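Local coordinates for protein HigA antitoxin (Streptococcus pneumoniae TIGR4, PDB 6AF4) that probably binds DNA through a helix-turn-helix domain and acts as the antitoxin of a HigBA toxin-antitoxin pair, at residues I45-L50 and V60-E65; D12-L17 and L24-R29. All coordinates share one frame; numbering follows the deposited sequence.

Contact 1 (I45-L50 and V60-E65); sequences ISQKKL and VIARME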
loop_
_atom_site.group_PDB
_atom_site.type_symbol
_atom_site.label_atom_id
_atom_site.label_comp_id
_atom_site.label_asym_id
_atom_site.label_seq_id
_atom_site.Cartn_x
_atom_site.Cartn_y
_atom_site.Cartn_z
ATOM N N ILE H 45 20.570 -10.482 2.930
ATOM C CA ILE H 45 19.736 -10.677 1.752
ATOM C C ILE H 45 19.963 -9.548 0.764
ATOM O O ILE H 45 19.563 -8.408 1.003
ATOM C CB ILE H 45 18.236 -10.734 2.105
ATOM C CG1 ILE H 45 17.966 -11.810 3.156
ATOM C CG2 ILE H 45 17.405 -10.986 0.852
ATOM C CD1 ILE H 45 16.498 -12.007 3.456
ATOM N N SER H 46 20.595 -9.877 -0.354
ATOM C CA SER H 46 20.853 -8.901 -1.400
ATOM C C SER H 46 19.601 -8.639 -2.229
ATOM O O SER H 46 18.556 -9.250 -2.002
ATOM C CB SER H 46 22.008 -9.379 -2.287
ATOM O OG SER H 46 21.792 -10.708 -2.742
ATOM N N GLN H 47 19.710 -7.725 -3.186
ATOM C CA GLN H 47 18.585 -7.408 -4.049
ATOM C C GLN H 47 18.424 -8.523 -5.082
ATOM O O GLN H 47 17.302 -8.849 -5.480
ATOM C CB GLN H 47 18.783 -6.053 -4.727
ATOM C CG GLN H 47 17.494 -5.265 -4.959
ATOM C CD GLN H 47 17.740 -3.933 -5.642
ATOM O OE1 GLN H 47 18.235 -3.885 -6.767
ATOM N NE2 GLN H 47 17.402 -2.842 -4.960
ATOM N N LYS H 48 19.537 -9.119 -5.508
ATOM C CA LYS H 48 19.472 -10.312 -6.354
ATOM C C LYS H 48 18.698 -11.431 -5.658
ATOM O O LYS H 48 17.909 -12.135 -6.285
ATOM C CB LYS H 48 20.887 -10.790 -6.746
ATOM C CG LYS H 48 21.568 -11.667 -5.682
ATOM C CD LYS H 48 22.134 -12.970 -6.224
ATOM C CE LYS H 48 22.158 -14.016 -5.095
ATOM N NZ LYS H 48 22.737 -15.342 -5.466
ATOM N N LYS H 49 18.895 -11.534 -4.349
ATOM C CA LYS H 49 18.388 -12.638 -3.553
ATOM C C LYS H 49 16.909 -12.466 -3.253
ATOM O O LYS H 49 16.140 -13.427 -3.264
ATOM C CB LYS H 49 19.194 -12.742 -2.252
ATOM C CG LYS H 49 18.633 -13.699 -1.224
ATOM C CD LYS H 49 18.861 -15.137 -1.630
ATOM C CE LYS H 49 18.553 -16.065 -0.469
ATOM N NZ LYS H 49 18.740 -17.491 -0.841
ATOM N N LEU H 50 16.531 -11.224 -2.991
ATOM C CA LEU H 50 15.148 -10.866 -2.731
ATOM C C LEU H 50 14.303 -10.985 -3.997
ATOM O O LEU H 50 13.104 -11.262 -3.933
ATOM C CB LEU H 50 15.075 -9.443 -2.172
ATOM C CG LEU H 50 13.693 -8.890 -1.835
ATOM C CD1 LEU H 50 12.930 -9.904 -1.009
ATOM C CD2 LEU H 50 13.839 -7.587 -1.086
ATOM N N VAL H 60 12.053 -3.315 -10.374
ATOM C CA VAL H 60 10.831 -2.980 -9.651
ATOM C C VAL H 60 11.103 -2.782 -8.157
ATOM O O VAL H 60 10.578 -1.852 -7.543
ATOM C CB VAL H 60 9.747 -4.065 -9.851
ATOM C CG1 VAL H 60 8.544 -3.804 -8.957
ATOM C CG2 VAL H 60 9.321 -4.123 -11.311
ATOM N N ILE H 61 11.930 -3.647 -7.573
ATOM C CA ILE H 61 12.277 -3.508 -6.162
ATOM C C ILE H 61 13.190 -2.293 -5.959
ATOM O O ILE H 61 13.131 -1.627 -4.922
ATOM C CB ILE H 61 12.949 -4.793 -5.602
ATOM C CG1 ILE H 61 13.346 -4.613 -4.137
ATOM C CG2 ILE H 61 14.169 -5.166 -6.396
ATOM C CD1 ILE H 61 12.175 -4.428 -3.213
ATOM N N ALA H 62 14.010 -1.989 -6.962
ATOM C CA ALA H 62 14.896 -0.828 -6.907
ATOM C C ALA H 62 14.098 0.467 -6.786
ATOM O O ALA H 62 14.375 1.296 -5.917
ATOM C CB ALA H 62 15.792 -0.784 -8.134
ATOM N N ARG H 63 13.109 0.635 -7.659
ATOM C CA ARG H 63 12.249 1.813 -7.629
ATOM C C ARG H 63 11.353 1.824 -6.401
ATOM O O ARG H 63 10.889 2.874 -5.971
ATOM C CB ARG H 63 11.383 1.890 -8.886
ATOM C CG ARG H 63 12.153 2.063 -10.175
ATOM C CD ARG H 63 11.206 2.007 -11.356
ATOM N NE ARG H 63 9.903 1.473 -10.967
ATOM C CZ ARG H 63 9.299 0.460 -11.579
ATOM N NH1 ARG H 63 9.881 -0.136 -12.611
ATOM N NH2 ARG H 63 8.115 0.039 -11.155
ATOM N N MET H 64 11.091 0.649 -5.847
ATOM C CA MET H 64 10.287 0.561 -4.638
ATOM C C MET H 64 11.056 1.151 -3.461
ATOM O O MET H 64 10.469 1.685 -2.521
ATOM C CB MET H 64 9.900 -0.887 -4.359
ATOM C CG MET H 64 9.106 -1.080 -3.089
ATOM S SD MET H 64 8.827 -2.821 -2.757
ATOM C CE MET H 64 8.104 -2.741 -1.121
ATOM N N GLU H 65 12.379 1.046 -3.520
ATOM C CA GLU H 65 13.233 1.621 -2.490
ATOM C C GLU H 65 13.391 3.127 -2.681
ATOM O O GLU H 65 13.297 3.893 -1.725
ATOM C CB GLU H 65 14.601 0.943 -2.487
ATOM C CG GLU H 65 15.434 1.278 -1.267
ATOM C CD GLU H 65 16.782 0.601 -1.280
ATOM O OE1 GLU H 65 16.963 -0.355 -2.063
ATOM O OE2 GLU H 65 17.666 1.029 -0.512
#

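Contact 2 (D12-L17 and L24-R29); sequences DVRAEL and LESDMR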
loop_
_atom_site.group_PDB
_atom_site.type_symbol
_atom_site.label_atom_id
_atom_site.label_comp_id
_atom_site.label_asym_id
_atom_site.label_seq_id
_atom_site.Cartn_x
_atom_site.Cartn_y
_atom_site.Cartn_z
ATOM N N ASP H 12 10.059 18.646 15.829
ATOM C CA ASP H 12 9.326 19.908 15.770
ATOM C C ASP H 12 9.392 20.518 14.376
ATOM O O ASP H 12 8.372 20.926 13.818
ATOM C CB ASP H 12 9.875 20.899 16.794
ATOM C CG ASP H 12 9.780 20.382 18.214
ATOM O OD1 ASP H 12 8.857 19.590 18.504
ATOM O OD2 ASP H 12 10.635 20.767 19.041
ATOM N N VAL H 13 10.598 20.581 13.821
ATOM C CA VAL H 13 10.801 21.117 12.479
ATOM C C VAL H 13 9.954 20.371 11.447
ATOM O O VAL H 13 9.321 20.988 10.588
ATOM C CB VAL H 13 12.288 21.049 12.081
ATOM C CG1 VAL H 13 12.473 21.379 10.604
ATOM C CG2 VAL H 13 13.108 21.985 12.960
ATOM N N ARG H 14 9.931 19.045 11.553
ATOM C CA ARG H 14 9.166 18.200 10.639
ATOM C C ARG H 14 7.665 18.480 10.721
ATOM O O ARG H 14 6.976 18.553 9.701
ATOM C CB ARG H 14 9.434 16.722 10.939
ATOM C CG ARG H 14 8.823 15.761 9.941
ATOM C CD ARG H 14 9.064 14.314 10.344
ATOM N NE ARG H 14 8.919 13.413 9.205
ATOM C CZ ARG H 14 8.484 12.160 9.290
ATOM N NH1 ARG H 14 8.139 11.653 10.465
ATOM N NH2 ARG H 14 8.387 11.418 8.195
ATOM N N ALA H 15 7.166 18.633 11.942
ATOM C CA ALA H 15 5.748 18.877 12.169
ATOM C C ALA H 15 5.311 20.224 11.595
ATOM O O ALA H 15 4.169 20.378 11.164
ATOM C CB ALA H 15 5.432 18.807 13.658
ATOM N N GLU H 16 6.220 21.194 11.590
ATOM C CA GLU H 16 5.901 22.540 11.115
ATOM C C GLU H 16 5.923 22.667 9.593
ATOM O O GLU H 16 5.092 23.364 9.013
ATOM C CB GLU H 16 6.862 23.562 11.728
ATOM C CG GLU H 16 6.704 23.739 13.233
ATOM C CD GLU H 16 7.500 24.915 13.774
ATOM O OE1 GLU H 16 8.289 25.506 13.006
ATOM O OE2 GLU H 16 7.334 25.249 14.969
ATOM N N LEU H 17 6.879 22.002 8.949
ATOM C CA LEU H 17 7.079 22.153 7.510
ATOM C C LEU H 17 6.244 21.199 6.652
ATOM O O LEU H 17 6.131 21.388 5.440
ATOM C CB LEU H 17 8.559 21.964 7.176
ATOM C CG LEU H 17 9.532 22.927 7.855
ATOM C CD1 LEU H 17 10.953 22.657 7.395
ATOM C CD2 LEU H 17 9.138 24.365 7.566
ATOM N N LEU H 24 2.773 11.057 7.023
ATOM C CA LEU H 24 2.355 9.660 7.026
ATOM C C LEU H 24 2.918 8.930 5.802
ATOM O O LEU H 24 3.437 7.817 5.917
ATOM C CB LEU H 24 0.830 9.561 7.061
ATOM C CG LEU H 24 0.169 8.374 7.774
ATOM C CD1 LEU H 24 -1.335 8.497 7.626
ATOM C CD2 LEU H 24 0.654 7.010 7.274
ATOM N N GLU H 25 2.826 9.559 4.636
ATOM C CA GLU H 25 3.362 8.956 3.420
ATOM C C GLU H 25 4.881 8.876 3.469
ATOM O O GLU H 25 5.482 7.963 2.904
ATOM C CB GLU H 25 2.917 9.734 2.188
ATOM C CG GLU H 25 1.444 9.599 1.900
ATOM C CD GLU H 25 1.050 10.270 0.611
ATOM O OE1 GLU H 25 1.929 10.450 -0.259
ATOM O OE2 GLU H 25 -0.137 10.620 0.470
ATOM N N SER H 26 5.499 9.836 4.149
ATOM C CA SER H 26 6.940 9.808 4.349
ATOM C C SER H 26 7.317 8.657 5.272
ATOM O O SER H 26 8.305 7.962 5.034
ATOM C CB SER H 26 7.434 11.134 4.925
ATOM O OG SER H 26 8.823 11.082 5.199
ATOM N N ASP H 27 6.519 8.455 6.320
ATOM C CA ASP H 27 6.763 7.378 7.278
ATOM C C ASP H 27 6.650 6.004 6.623
ATOM O O ASP H 27 7.352 5.068 7.003
ATOM C CB ASP H 27 5.793 7.470 8.459
ATOM C CG ASP H 27 6.224 8.495 9.495
ATOM O OD1 ASP H 27 7.410 8.891 9.490
ATOM O OD2 ASP H 27 5.379 8.900 10.321
ATOM N N MET H 28 5.767 5.886 5.637
ATOM C CA MET H 28 5.602 4.628 4.922
ATOM C C MET H 28 6.800 4.360 4.020
ATOM O O MET H 28 7.280 3.229 3.937
ATOM C CB MET H 28 4.311 4.634 4.100
ATOM C CG MET H 28 4.081 3.349 3.314
ATOM S SD MET H 28 4.131 1.872 4.356
ATOM C CE MET H 28 2.637 2.076 5.322
ATOM N N ARG H 29 7.285 5.401 3.350
ATOM C CA ARG H 29 8.441 5.263 2.470
ATOM C C ARG H 29 9.692 4.868 3.249
ATOM O O ARG H 29 10.477 4.044 2.786
ATOM C CB ARG H 29 8.697 6.558 1.693
ATOM C CG ARG H 29 7.685 6.836 0.591
ATOM C CD ARG H 29 8.202 7.878 -0.393
ATOM N NE ARG H 29 8.487 9.159 0.249
ATOM C CZ ARG H 29 7.574 10.097 0.488
ATOM N NH1 ARG H 29 6.309 9.902 0.143
ATOM N NH2 ARG H 29 7.925 11.233 1.077
#

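Contact 1 (I45-L50 and V60-E65)
Gln47 and Ile61 meet between helix 47-54 and helix 58-65. The aliphatic carbon CG of Gln47 packs 3.6 Å from Ile61 CG2, and the two side chains run past each other in opposite directions. The apolar pair is Leu50 with Ile61: Leu50 CD2 meets Ile61 CD1 at 4.2 Å, and these side chains cross at about a right angle. In Ile61, chi1 (178°) puts CG2 on the side of Gln47, and the turn about CG1 (chi2 65°) brings CD1 to Leu50. Leu36 and Val79 pack against both Leu50 and Ile61.

Polar atoms meet without bonding across the segments. The amide end of Gln47 comes against Ala62, with NE2 3.8 Å from Ala62 CA. Gln47 NE2 is also 3.8 Å from Glu65 OE1. Glu65 instead forms a salt bridge through OE2 with Arg40, and OE2 is also hydrogen-bonded to an aromatic side chain of another protein's chain.

Ser46 is the N-cap of helix 47-54; its OG accepts a weak bond from Lys49 N. Both helices lie within the family's helix-turn-helix range. Their succession and packing fit the two central helices of an HTH_XRE domain, where the second is usually the recognition helix.

Contact 2 (D12-L17 and L24-R29)
The guanidinium of Arg14 meets helix 20-40 with its edge. Ser26 OG and Asp27 OD1 both lie near its plane at that edge. Within the second segment, one face of the Arg29 guanidinium has Glu25 O and Ser26 CA against it, both offset toward the rim. Arg29 NE forms a salt bridge with an acidic side chain of another protein's chain.

The salt bridge across the contact joins Arg14 to Asp27. NH1 and NH2 of Arg14 approach end-on and share one oxygen, Asp27 OD1, each at 3.0 Å. OD1 is only 1° out of the guanidinium plane. The carboxylate is turned, however, so that the two flat groups lie 56° apart. NH1 uses the syn side of OD1, whereas NH2 comes from well above the carboxylate plane. Both nitrogens come from the same face of it. This shared grip should help to fix the rotation of the guanidinium.

Arg14 NH2 also gives a weak hydrogen bond to Ser26 OG, 3.0 Å away. The arginine spans the gap because its chain is extended from CG to NE, with CG anti to the backbone N (chi1 -173°). The backbones stay well apart, with the CA atoms of Arg14 and Ser26 10.7 Å from each other.

The other protein's chain adds further partners. A polar side chain of that chain accepts a hydrogen bond from Arg14 NE, and an acidic side chain of it bonds to Ser26 OG. Val13, Glu16 and Leu17 also pack on aromatic surface of that chain. The contact thus joins the short helix 10-17 to helix 20-40 through one long polar side chain, at an interface with a partner protein, consistent with the N-terminal part of an antitoxin bound to its toxin.

Overall arrangement
Both segments of contact 2 come earlier in the sequence than those of contact 1. Their centres are 25 Å apart and lie on opposite sides of the chain's centre. The nearest atoms are still about 5 Å from each other. Helix 20-40 relates them. It carries the 24-29 segment of contact 2, and farther along, Leu36 packs on contact 1. Contact 1 joins two helices of the helix-turn-helix range and reaches another protein's chain through Glu65. Contact 2 has many partners on such a chain, with Leu24, Glu25 and Met28 also near the second subunit. One long helix therefore runs between the probable DNA-binding helices and the segment of contact 2, where most of the contacts with partner chains lie.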